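Local structure of serine protease inhibitor 2 (Anopheles gambiae, 3PZF) at residues A[51-56]-A[76-81]; A[85-90]-A[129-134]; A[201-206]-A[390-395]; A[287-292]-A[338-343]. The protein inhibits the mosquito serine proteases CLIPB4, CLIPB9 and CLIPB10, restraining phenoloxidase activation and thereby melanization in the hemolymph. All blocks are in the same frame, centred on the assembly; numbering follows the deposited sequence.

Contact 1. Residues A[51-56]-A[76-81]; sequences LLTLIY and SVIQND
Tyr-56, on helix 45-58 (helix B of the serpin fold), offers a ring face to Ile-78, which belongs to the connection between helices 69-73 and 83-98. This is a helix-to-loop contact in the helical part of the serpin, made wholly by side chains. The main interaction is CH-pi: Ile-78 CG1 stands over the middle of the Tyr-56 ring, 3.7 Å from its centroid and only 5° off the normal, while CD1 leans back over CG and CD2. With CG anti to the backbone N (chi1 -174°), Tyr-56 reaches out from the helix to lie beneath the isoleucine. Apolar packing continues one turn earlier, where Leu-52 CD1 meets Val-77 CG2 at 4.0 Å and the two side chains cross at about a right angle. Ser-62 and Leu-74 also touch Tyr-56. Thr-53, between these two helix positions, brings a polar atom among the methyls, but its hydroxyl is turned beside its own backbone N and hydrogen-bonds within the helix to Lys-49 O. Toward the loop that oxygen makes only van der Waals contacts: Thr-53 OG1 lies 3.2 Å from Val-77 CG1, and 3.8 Å from Ile-78 CD1.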
# COMPACT_ATOMS: atom_id res chain seq x y z
N LEU A 51 -5.81 -3.84 -8.75
CA LEU A 51 -7.13 -3.29 -9.11
C LEU A 51 -7.16 -2.90 -10.57
O LEU A 51 -8.12 -3.17 -11.30
CB LEU A 51 -7.45 -2.03 -8.28
CG LEU A 51 -7.45 -2.26 -6.77
CD1 LEU A 51 -7.92 -1.00 -6.01
CD2 LEU A 51 -8.36 -3.45 -6.49
N LEU A 52 -6.11 -2.21 -10.99
CA LEU A 52 -5.99 -1.78 -12.38
C LEU A 52 -5.91 -2.97 -13.32
O LEU A 52 -6.48 -2.92 -14.40
CB LEU A 52 -4.78 -0.88 -12.56
CG LEU A 52 -4.85 0.45 -11.80
CD1 LEU A 52 -3.52 1.20 -11.94
CD2 LEU A 52 -6.02 1.28 -12.34
N THR A 53 -5.23 -4.04 -12.92
CA THR A 53 -5.11 -5.21 -13.77
C THR A 53 -6.46 -5.93 -13.82
O THR A 53 -6.86 -6.41 -14.88
CB THR A 53 -3.99 -6.14 -13.31
OG1 THR A 53 -2.76 -5.39 -13.26
CG2 THR A 53 -3.81 -7.35 -14.33
N LEU A 54 -7.22 -5.95 -12.72
CA LEU A 54 -8.58 -6.56 -12.81
C LEU A 54 -9.46 -5.78 -13.79
O LEU A 54 -10.25 -6.36 -14.54
CB LEU A 54 -9.24 -6.61 -11.44
CG LEU A 54 -8.68 -7.73 -10.54
CD1 LEU A 54 -8.99 -7.40 -9.08
CD2 LEU A 54 -9.25 -9.13 -10.93
N ILE A 55 -9.32 -4.48 -13.79
CA ILE A 55 -10.10 -3.66 -14.69
C ILE A 55 -9.64 -3.89 -16.12
O ILE A 55 -10.48 -3.97 -17.03
CB ILE A 55 -10.00 -2.17 -14.31
CG1 ILE A 55 -10.76 -1.94 -12.99
CG2 ILE A 55 -10.58 -1.31 -15.43
CD1 ILE A 55 -10.56 -0.53 -12.37
N TYR A 56 -8.33 -4.02 -16.31
CA TYR A 56 -7.77 -4.42 -17.61
C TYR A 56 -8.36 -5.74 -18.10
O TYR A 56 -8.79 -5.84 -19.24
CB TYR A 56 -6.24 -4.49 -17.51
CG TYR A 56 -5.53 -4.74 -18.83
CD1 TYR A 56 -5.39 -3.73 -19.76
CD2 TYR A 56 -4.99 -5.98 -19.11
CE1 TYR A 56 -4.72 -3.95 -20.96
CE2 TYR A 56 -4.32 -6.22 -20.31
CZ TYR A 56 -4.19 -5.20 -21.22
OH TYR A 56 -3.53 -5.41 -22.41
N SER A 76 1.72 0.68 -17.85
CA SER A 76 2.88 0.51 -16.99
C SER A 76 2.60 -0.44 -15.83
O SER A 76 3.42 -0.61 -14.92
CB SER A 76 3.33 1.86 -16.44
OG SER A 76 2.33 2.42 -15.60
N VAL A 77 1.43 -1.05 -15.87
CA VAL A 77 1.01 -1.99 -14.86
C VAL A 77 0.90 -3.39 -15.44
O VAL A 77 0.97 -4.38 -14.73
CB VAL A 77 -0.36 -1.52 -14.27
CG1 VAL A 77 -1.27 -2.70 -13.95
CG2 VAL A 77 -0.14 -0.63 -13.08
N ILE A 78 0.73 -3.48 -16.76
CA ILE A 78 0.58 -4.77 -17.43
C ILE A 78 1.93 -5.32 -17.87
O ILE A 78 2.83 -4.55 -18.19
CB ILE A 78 -0.37 -4.64 -18.66
CG1 ILE A 78 -1.77 -4.20 -18.21
CG2 ILE A 78 -0.42 -5.95 -19.47
CD1 ILE A 78 -2.33 -4.95 -17.00
N GLN A 79 2.06 -6.65 -17.91
CA GLN A 79 3.32 -7.30 -18.24
C GLN A 79 3.41 -7.61 -19.71
O GLN A 79 2.72 -8.50 -20.20
CB GLN A 79 3.48 -8.59 -17.43
CG GLN A 79 3.52 -8.38 -15.93
CD GLN A 79 4.54 -7.35 -15.50
OE1 GLN A 79 4.22 -6.42 -14.76
NE2 GLN A 79 5.79 -7.51 -15.95
N ASN A 80 4.29 -6.90 -20.41
CA ASN A 80 4.51 -7.14 -21.84
C ASN A 80 3.21 -7.34 -22.62
O ASN A 80 3.18 -8.07 -23.62
CB ASN A 80 5.43 -8.35 -22.03
N ASP A 81 2.15 -6.67 -22.18
CA ASP A 81 0.83 -6.80 -22.81
C ASP A 81 0.59 -8.23 -23.29
O ASP A 81 0.17 -8.46 -24.42
CB ASP A 81 0.71 -5.84 -23.99

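Contact 2. Residues A[85-90]-A[129-134]; sequences HTRSYY and NTHYHA
Arg-87 lays its aliphatic chain across His-131, joining helix 83-98 to the end of helix 122-132. In this CH-pi contact Arg-87 CB is 3.7 Å from the centroid of the imidazole, 29° off its normal, and CD sits above the ring centre. Thr-130 CG2 covers the opposite face, so the imidazole is held between two aliphatic groups. The arginine, extended from CG to NE, passes obliquely over the ring, its guanidinium plane 25° from that of the imidazole.

Van der Waals contacts gather round Tyr-132. Its hydroxyl oxygen OH approaches Arg-87 CG at 3.4 Å and Thr-86 CG2 at 3.7 Å, and its CE1 packs on Tyr-90 CB at 3.9 Å. Beyond CB the Tyr-90 side chain leads away, and its OH hydrogen-bonds to Val-77 O in the loop before the helix.

Polar ties between the segments run through a third helix. Glu-57 OE2 forms a salt bridge with Arg-87 NE and a hydrogen bond with Tyr-132 OH, so one carboxylate oxygen holds a polar group from each segment. Past Tyr-132 the chain leaves the helix at His-133, which has positive phi, before strand 134-139. The contact is thus a helix-helix junction of the serpin helical domain, where helices D and E meet beside helix B.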
# COMPACT_ATOMS: atom_id res chain seq x y z
N HIS A 85 1.31 -13.96 -19.01
CA HIS A 85 2.42 -13.49 -18.19
C HIS A 85 1.88 -12.61 -17.08
O HIS A 85 2.42 -12.58 -15.98
CB HIS A 85 3.39 -12.64 -19.00
CG HIS A 85 4.64 -12.29 -18.25
ND1 HIS A 85 5.00 -12.88 -17.06
CD2 HIS A 85 5.64 -11.41 -18.55
CE1 HIS A 85 6.15 -12.38 -16.64
NE2 HIS A 85 6.56 -11.49 -17.53
N THR A 86 0.84 -11.84 -17.40
CA THR A 86 0.31 -10.87 -16.44
C THR A 86 -0.29 -11.61 -15.26
O THR A 86 -0.02 -11.29 -14.10
CB THR A 86 -0.72 -9.92 -17.11
OG1 THR A 86 -0.05 -9.14 -18.11
CG2 THR A 86 -1.37 -8.98 -16.10
N ARG A 87 -1.10 -12.62 -15.56
CA ARG A 87 -1.71 -13.44 -14.54
C ARG A 87 -0.66 -14.13 -13.67
O ARG A 87 -0.75 -14.05 -12.47
CB ARG A 87 -2.64 -14.47 -15.17
CG ARG A 87 -3.93 -13.85 -15.66
CD ARG A 87 -4.69 -14.82 -16.64
NE ARG A 87 -5.84 -14.14 -17.22
CZ ARG A 87 -6.65 -14.68 -18.13
NH1 ARG A 87 -6.44 -15.91 -18.57
NH2 ARG A 87 -7.68 -13.98 -18.61
N SER A 88 0.32 -14.81 -14.27
CA SER A 88 1.28 -15.56 -13.47
C SER A 88 2.15 -14.62 -12.64
O SER A 88 2.50 -14.95 -11.53
CB SER A 88 2.16 -16.49 -14.32
OG SER A 88 2.80 -15.78 -15.36
N TYR A 89 2.44 -13.44 -13.17
CA TYR A 89 3.22 -12.43 -12.46
C TYR A 89 2.50 -11.97 -11.21
O TYR A 89 3.05 -12.06 -10.11
CB TYR A 89 3.47 -11.21 -13.35
CG TYR A 89 4.29 -10.12 -12.69
CD1 TYR A 89 5.66 -10.29 -12.51
CD2 TYR A 89 3.71 -8.94 -12.28
CE1 TYR A 89 6.42 -9.31 -11.92
CE2 TYR A 89 4.48 -7.94 -11.67
CZ TYR A 89 5.84 -8.14 -11.51
OH TYR A 89 6.64 -7.19 -10.92
N TYR A 90 1.30 -11.42 -11.38
CA TYR A 90 0.57 -10.90 -10.23
C TYR A 90 0.20 -12.02 -9.27
O TYR A 90 0.21 -11.84 -8.06
CB TYR A 90 -0.64 -10.05 -10.64
CG TYR A 90 -0.20 -8.71 -11.12
CD1 TYR A 90 0.37 -7.80 -10.23
CD2 TYR A 90 -0.27 -8.36 -12.46
CE1 TYR A 90 0.81 -6.58 -10.66
CE2 TYR A 90 0.16 -7.12 -12.90
CZ TYR A 90 0.71 -6.24 -11.98
OH TYR A 90 1.15 -4.99 -12.34
N ASN A 129 -10.66 -14.80 -8.99
CA ASN A 129 -10.36 -15.61 -7.81
C ASN A 129 -8.99 -16.29 -7.91
O ASN A 129 -8.23 -16.29 -6.95
CB ASN A 129 -11.42 -16.73 -7.62
CG ASN A 129 -12.85 -16.21 -7.51
OD1 ASN A 129 -13.10 -15.04 -7.24
ND2 ASN A 129 -13.82 -17.12 -7.69
N THR A 130 -8.70 -16.89 -9.06
CA THR A 130 -7.51 -17.74 -9.21
C THR A 130 -6.22 -16.93 -9.26
O THR A 130 -5.28 -17.22 -8.51
CB THR A 130 -7.61 -18.62 -10.48
OG1 THR A 130 -8.68 -19.56 -10.32
CG2 THR A 130 -6.32 -19.38 -10.74
N HIS A 131 -6.17 -15.92 -10.12
CA HIS A 131 -4.93 -15.20 -10.36
C HIS A 131 -4.78 -13.94 -9.50
O HIS A 131 -3.67 -13.55 -9.20
CB HIS A 131 -4.80 -14.81 -11.83
CG HIS A 131 -4.94 -15.96 -12.78
ND1 HIS A 131 -3.88 -16.78 -13.12
CD2 HIS A 131 -6.01 -16.43 -13.47
CE1 HIS A 131 -4.29 -17.69 -13.98
NE2 HIS A 131 -5.58 -17.50 -14.21
N TYR A 132 -5.89 -13.31 -9.13
CA TYR A 132 -5.81 -12.00 -8.47
C TYR A 132 -6.38 -12.03 -7.07
O TYR A 132 -6.42 -11.01 -6.38
CB TYR A 132 -6.53 -10.94 -9.32
CG TYR A 132 -5.95 -10.86 -10.73
CD1 TYR A 132 -4.71 -10.27 -10.95
CD2 TYR A 132 -6.62 -11.41 -11.82
CE1 TYR A 132 -4.16 -10.20 -12.23
CE2 TYR A 132 -6.09 -11.35 -13.09
CZ TYR A 132 -4.86 -10.75 -13.30
OH TYR A 132 -4.33 -10.70 -14.57
N HIS A 133 -6.82 -13.20 -6.65
CA HIS A 133 -7.36 -13.38 -5.31
C HIS A 133 -8.38 -12.29 -4.98
O HIS A 133 -8.37 -11.71 -3.90
CB HIS A 133 -6.21 -13.47 -4.32
CG HIS A 133 -5.33 -14.65 -4.58
ND1 HIS A 133 -5.75 -15.95 -4.35
CD2 HIS A 133 -4.10 -14.75 -5.14
CE1 HIS A 133 -4.80 -16.79 -4.70
NE2 HIS A 133 -3.79 -16.09 -5.19
N ALA A 134 -9.24 -12.05 -5.97
CA ALA A 134 -10.33 -11.08 -5.90
C ALA A 134 -11.67 -11.77 -6.15
O ALA A 134 -11.73 -12.83 -6.80
CB ALA A 134 -10.11 -10.00 -6.95

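Contact 3. Residues A[201-206]-A[390-395]; sequences KPFYGT and GKIENP
The chain leaving strand 200-203 passes the end of strand 386-392 without pairing to it, the backbones coming nearest at Gly-205 and Glu-393, whose CA atoms are 6.1 Å apart. Phe-203 carries the apolar half of the contact. Its CG is anti to the backbone N (chi1 180°), which extends the ring toward Pro-395, and the proline advances from the opposite direction. Pro-395 CD rests almost exactly above the ring centre, 3.4 Å from the centroid and 4° off the normal, a close CH-pi contact, with CG over the CD1 side. Phe-203 CE2 also comes within 3.3 Å of Glu-393 O, and CZ reaches Ile-392 CG2 at 4.2 Å.

The polar half centres on Glu-393, bent at chi2 (-79°) so that its carboxylate swings toward Thr-206. Thr-206 OG1 is 3.0 Å from Glu-393 OE1 and can bond to it, although its proton has another acceptor in reach. One water also bridges the two segments: it accepts from Thr-206 N and donates to Glu-393 O and OE1. The other oxygen, OE2, forms a salt bridge with Lys-391 NZ at 3.0 Å, using its anti lone pair; Phe-34 O and His-37 O also bind that ammonium. Asn-40 OD1 accepts from the backbone N of Glu-393 and of Asn-394, fixing the turn in the chain. Here the serpin's C-terminal tail, just past an interior strand of sheet B, meets the chain leaving strand 200-203 of sheet C.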
# COMPACT_ATOMS: atom_id res chain seq x y z
N LYS A 201 8.50 12.49 23.75
CA LYS A 201 9.42 13.58 23.41
C LYS A 201 8.73 14.42 22.38
O LYS A 201 7.76 13.96 21.79
CB LYS A 201 10.72 13.04 22.77
CG LYS A 201 11.38 11.83 23.43
CD LYS A 201 12.51 11.31 22.47
CE LYS A 201 13.15 10.01 22.93
NZ LYS A 201 13.96 10.16 24.17
N PRO A 202 9.24 15.63 22.11
CA PRO A 202 8.68 16.45 21.02
C PRO A 202 8.83 15.79 19.64
O PRO A 202 9.73 14.93 19.42
CB PRO A 202 9.53 17.71 21.06
CG PRO A 202 10.00 17.79 22.50
CD PRO A 202 10.27 16.36 22.86
N PHE A 203 7.95 16.19 18.73
CA PHE A 203 8.01 15.77 17.31
C PHE A 203 7.88 17.05 16.50
O PHE A 203 7.01 17.87 16.79
CB PHE A 203 6.87 14.81 16.95
CG PHE A 203 6.90 14.36 15.51
CD1 PHE A 203 7.65 13.25 15.15
CD2 PHE A 203 6.21 15.07 14.53
CE1 PHE A 203 7.70 12.82 13.82
CE2 PHE A 203 6.25 14.65 13.20
CZ PHE A 203 7.01 13.52 12.84
N TYR A 204 8.77 17.26 15.54
CA TYR A 204 8.82 18.54 14.85
C TYR A 204 8.15 18.45 13.50
O TYR A 204 8.79 18.14 12.51
CB TYR A 204 10.26 19.01 14.71
CG TYR A 204 10.87 19.19 16.07
CD1 TYR A 204 10.65 20.37 16.79
CD2 TYR A 204 11.58 18.17 16.68
CE1 TYR A 204 11.16 20.54 18.06
CE2 TYR A 204 12.12 18.34 17.98
CZ TYR A 204 11.88 19.54 18.66
OH TYR A 204 12.38 19.77 19.94
N GLY A 205 6.86 18.73 13.48
CA GLY A 205 6.08 18.59 12.26
C GLY A 205 6.44 19.63 11.21
O GLY A 205 7.08 20.65 11.52
N THR A 206 6.01 19.36 9.98
CA THR A 206 6.36 20.16 8.81
C THR A 206 5.88 21.59 8.92
O THR A 206 6.60 22.52 8.56
CB THR A 206 5.73 19.57 7.52
OG1 THR A 206 6.33 18.30 7.21
CG2 THR A 206 5.93 20.53 6.35
N GLY A 390 3.83 4.91 2.93
CA GLY A 390 3.10 5.91 3.72
C GLY A 390 4.04 6.99 4.18
O GLY A 390 5.27 6.95 3.91
N LYS A 391 3.48 7.97 4.88
CA LYS A 391 4.33 8.96 5.52
C LYS A 391 3.73 9.33 6.84
O LYS A 391 2.54 9.17 7.07
CB LYS A 391 4.48 10.19 4.63
CG LYS A 391 3.16 10.86 4.32
CD LYS A 391 3.38 12.23 3.73
CE LYS A 391 2.01 12.91 3.52
NZ LYS A 391 2.14 14.33 3.13
N ILE A 392 4.59 9.79 7.73
CA ILE A 392 4.17 10.24 9.05
C ILE A 392 4.36 11.74 9.09
O ILE A 392 5.46 12.22 8.93
CB ILE A 392 5.04 9.58 10.12
CG1 ILE A 392 4.79 8.06 10.14
CG2 ILE A 392 4.79 10.17 11.52
CD1 ILE A 392 3.29 7.69 10.36
N GLU A 393 3.27 12.48 9.28
CA GLU A 393 3.33 13.92 9.51
C GLU A 393 3.09 14.27 10.99
O GLU A 393 3.54 15.32 11.48
CB GLU A 393 2.25 14.60 8.66
CG GLU A 393 2.45 14.52 7.17
CD GLU A 393 3.47 15.50 6.63
OE1 GLU A 393 4.17 16.18 7.44
OE2 GLU A 393 3.57 15.60 5.39
N ASN A 394 2.42 13.38 11.71
CA ASN A 394 2.04 13.63 13.12
C ASN A 394 1.70 12.30 13.76
O ASN A 394 0.55 11.84 13.69
CB ASN A 394 0.81 14.54 13.17
CG ASN A 394 0.31 14.83 14.61
OD1 ASN A 394 0.92 14.41 15.59
ND2 ASN A 394 -0.81 15.52 14.72
N PRO A 395 2.72 11.62 14.32
CA PRO A 395 2.48 10.25 14.76
C PRO A 395 1.64 10.19 16.01
O PRO A 395 1.99 10.78 17.03
CB PRO A 395 3.88 9.71 15.03
CG PRO A 395 4.71 10.95 15.40
CD PRO A 395 4.11 12.06 14.53
O HOH W 1 4.05 17.33 9.79

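Contact 4. Residues A[287-292]-A[338-343]; sequences KFKFDF and GITINE
Phe-288 and Ile-341, and likewise Phe-290 and Ile-339, are hydrogen-bonded pairs of two antiparallel strands whose axes lie 4.8 Å apart. At the second pair neither bond is weak, Ile-339 N to Phe-290 O at 2.9 Å and Phe-290 N to Ile-339 O at 3.1 Å, and both carbonyls are also approached by Arg-162 NH2, weakly. At the first, Ile-341 N reaches Phe-288 O at 2.9 Å, but the return bond from Phe-288 N to Ile-341 O is weak, 3.4 Å. Phe-288 O takes a CA-H contact from Thr-340 as well. Strand 332-341 and the later part of strand 277-295 are neighbours in sheet A, the serpin sheet that accepts the reactive-centre loop. Residues 344-348, the hinge required for binding the peptidase, follow directly and supply further partners: Thr-340 OG1 bonds to Glu-347 OE1, Asn-342 OD1 to the N of Leu-344 and Gly-345, and Asn-342 ND2 to Ala-348 O. On the apolar side of the sheet Ile-341 CG1 lies over the Phe-288 ring, 3.7 Å from its centroid, and Ile-339 CG2 over that of Phe-290. Lys-287, its chain bent at chi3 (-82°), forms a buried salt bridge: NZ meets Glu-343 OE2 at 2.8 Å on the syn side, 18° out of the carboxylate plane. A water donates to the other oxygen, OE1, at 2.7 Å and accepts only weakly from NZ.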
# COMPACT_ATOMS: atom_id res chain seq x y z
N LYS A 287 6.15 5.80 17.84
CA LYS A 287 5.14 4.78 17.63
C LYS A 287 3.93 5.42 16.94
O LYS A 287 3.66 6.61 17.14
CB LYS A 287 4.76 4.13 18.96
CG LYS A 287 5.93 3.31 19.55
CD LYS A 287 5.56 2.55 20.81
CE LYS A 287 5.62 3.46 22.04
NZ LYS A 287 5.29 2.73 23.32
N PHE A 288 3.23 4.65 16.12
CA PHE A 288 2.02 5.17 15.49
C PHE A 288 1.04 4.07 15.17
O PHE A 288 1.42 2.91 14.94
CB PHE A 288 2.33 6.02 14.25
CG PHE A 288 3.18 5.32 13.19
CD1 PHE A 288 4.56 5.58 13.08
CD2 PHE A 288 2.60 4.42 12.30
CE1 PHE A 288 5.35 4.95 12.08
CE2 PHE A 288 3.38 3.78 11.31
CZ PHE A 288 4.76 4.05 11.21
N LYS A 289 -0.23 4.45 15.19
CA LYS A 289 -1.31 3.57 14.79
C LYS A 289 -2.38 4.42 14.10
O LYS A 289 -2.96 5.32 14.71
CB LYS A 289 -1.91 2.90 16.02
CG LYS A 289 -3.15 2.05 15.73
CD LYS A 289 -3.64 1.36 16.98
CE LYS A 289 -4.73 0.34 16.64
NZ LYS A 289 -5.21 -0.40 17.85
N PHE A 290 -2.65 4.14 12.82
CA PHE A 290 -3.65 4.92 12.11
C PHE A 290 -4.14 4.17 10.88
O PHE A 290 -3.60 3.12 10.51
CB PHE A 290 -3.09 6.30 11.68
CG PHE A 290 -2.05 6.24 10.55
CD1 PHE A 290 -2.39 6.48 9.22
CD2 PHE A 290 -0.70 6.01 10.85
CE1 PHE A 290 -1.42 6.44 8.20
CE2 PHE A 290 0.26 5.95 9.85
CZ PHE A 290 -0.08 6.18 8.52
N ASP A 291 -5.17 4.70 10.26
CA ASP A 291 -5.60 4.16 9.00
C ASP A 291 -5.88 5.29 8.02
O ASP A 291 -5.93 6.47 8.37
CB ASP A 291 -6.80 3.23 9.19
CG ASP A 291 -7.90 3.85 9.94
OD1 ASP A 291 -8.46 4.85 9.44
OD2 ASP A 291 -8.21 3.32 11.02
N PHE A 292 -6.06 4.92 6.76
CA PHE A 292 -6.13 5.92 5.72
C PHE A 292 -6.98 5.30 4.62
O PHE A 292 -6.73 4.16 4.21
CB PHE A 292 -4.75 6.28 5.16
CG PHE A 292 -4.80 7.36 4.11
CD1 PHE A 292 -4.95 8.69 4.49
CD2 PHE A 292 -4.78 7.05 2.75
CE1 PHE A 292 -5.03 9.70 3.53
CE2 PHE A 292 -4.87 8.05 1.79
CZ PHE A 292 -4.99 9.38 2.19
N GLY A 338 -4.67 -0.03 7.23
CA GLY A 338 -4.26 0.41 8.57
C GLY A 338 -2.81 0.02 8.80
O GLY A 338 -2.33 -0.93 8.21
N ILE A 339 -2.11 0.74 9.65
CA ILE A 339 -0.71 0.38 9.94
C ILE A 339 -0.47 0.76 11.39
O ILE A 339 -0.99 1.76 11.86
CB ILE A 339 0.27 1.12 9.03
CG1 ILE A 339 1.73 0.61 9.21
CG2 ILE A 339 0.16 2.64 9.24
CD1 ILE A 339 1.96 -0.87 8.75
N THR A 340 0.31 -0.07 12.07
CA THR A 340 0.74 0.17 13.45
C THR A 340 2.21 -0.19 13.53
O THR A 340 2.64 -1.17 12.91
CB THR A 340 -0.02 -0.75 14.39
OG1 THR A 340 -1.43 -0.52 14.25
CG2 THR A 340 0.42 -0.49 15.87
N ILE A 341 3.01 0.61 14.22
CA ILE A 341 4.30 0.09 14.67
C ILE A 341 4.43 0.35 16.17
O ILE A 341 4.05 1.42 16.68
CB ILE A 341 5.57 0.65 13.90
CG1 ILE A 341 5.81 2.14 14.20
CG2 ILE A 341 5.47 0.35 12.37
CD1 ILE A 341 7.11 2.70 13.61
N ASN A 342 4.93 -0.66 16.88
CA ASN A 342 5.37 -0.50 18.25
C ASN A 342 6.69 -1.26 18.52
O ASN A 342 7.39 -1.62 17.57
CB ASN A 342 4.26 -0.92 19.23
CG ASN A 342 3.97 -2.40 19.19
OD1 ASN A 342 4.64 -3.16 18.51
ND2 ASN A 342 2.98 -2.83 19.97
N GLU A 343 7.03 -1.50 19.78
CA GLU A 343 8.31 -2.13 20.10
C GLU A 343 8.45 -3.54 19.53
O GLU A 343 9.55 -4.01 19.31
CB GLU A 343 8.48 -2.23 21.61
CG GLU A 343 8.65 -0.87 22.28
CD GLU A 343 7.34 -0.20 22.64
OE1 GLU A 343 6.23 -0.69 22.28
OE2 GLU A 343 7.41 0.85 23.29
O HOH W 2 3.70 -0.15 23.00

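How the contacts relate
From the N terminus, contact 1 closes a short loop by bringing residues 76-81 back to helix 45-58. Contact 2 follows in series, joining helices 83-98 and 122-132, and the two touch: Gln-79 N bonds to Thr-86 OG1, and Thr-53 packs on Tyr-132. Together they tie helices 45-58, 83-98 and 122-132 and loop 76-81. Contact 3 closes a much longer span, from 201-206 to 390-395, and contact 4 lies wholly within it. Ile-392 of sheet B packs on Phe-288 and Phe-290 of sheet A, and Pro-395 joins them to the chain leaving sheet C. Contacts 1 and 2 lie on the other side of the chain's centre; contacts 1 and 4 have centres about 30 Å apart.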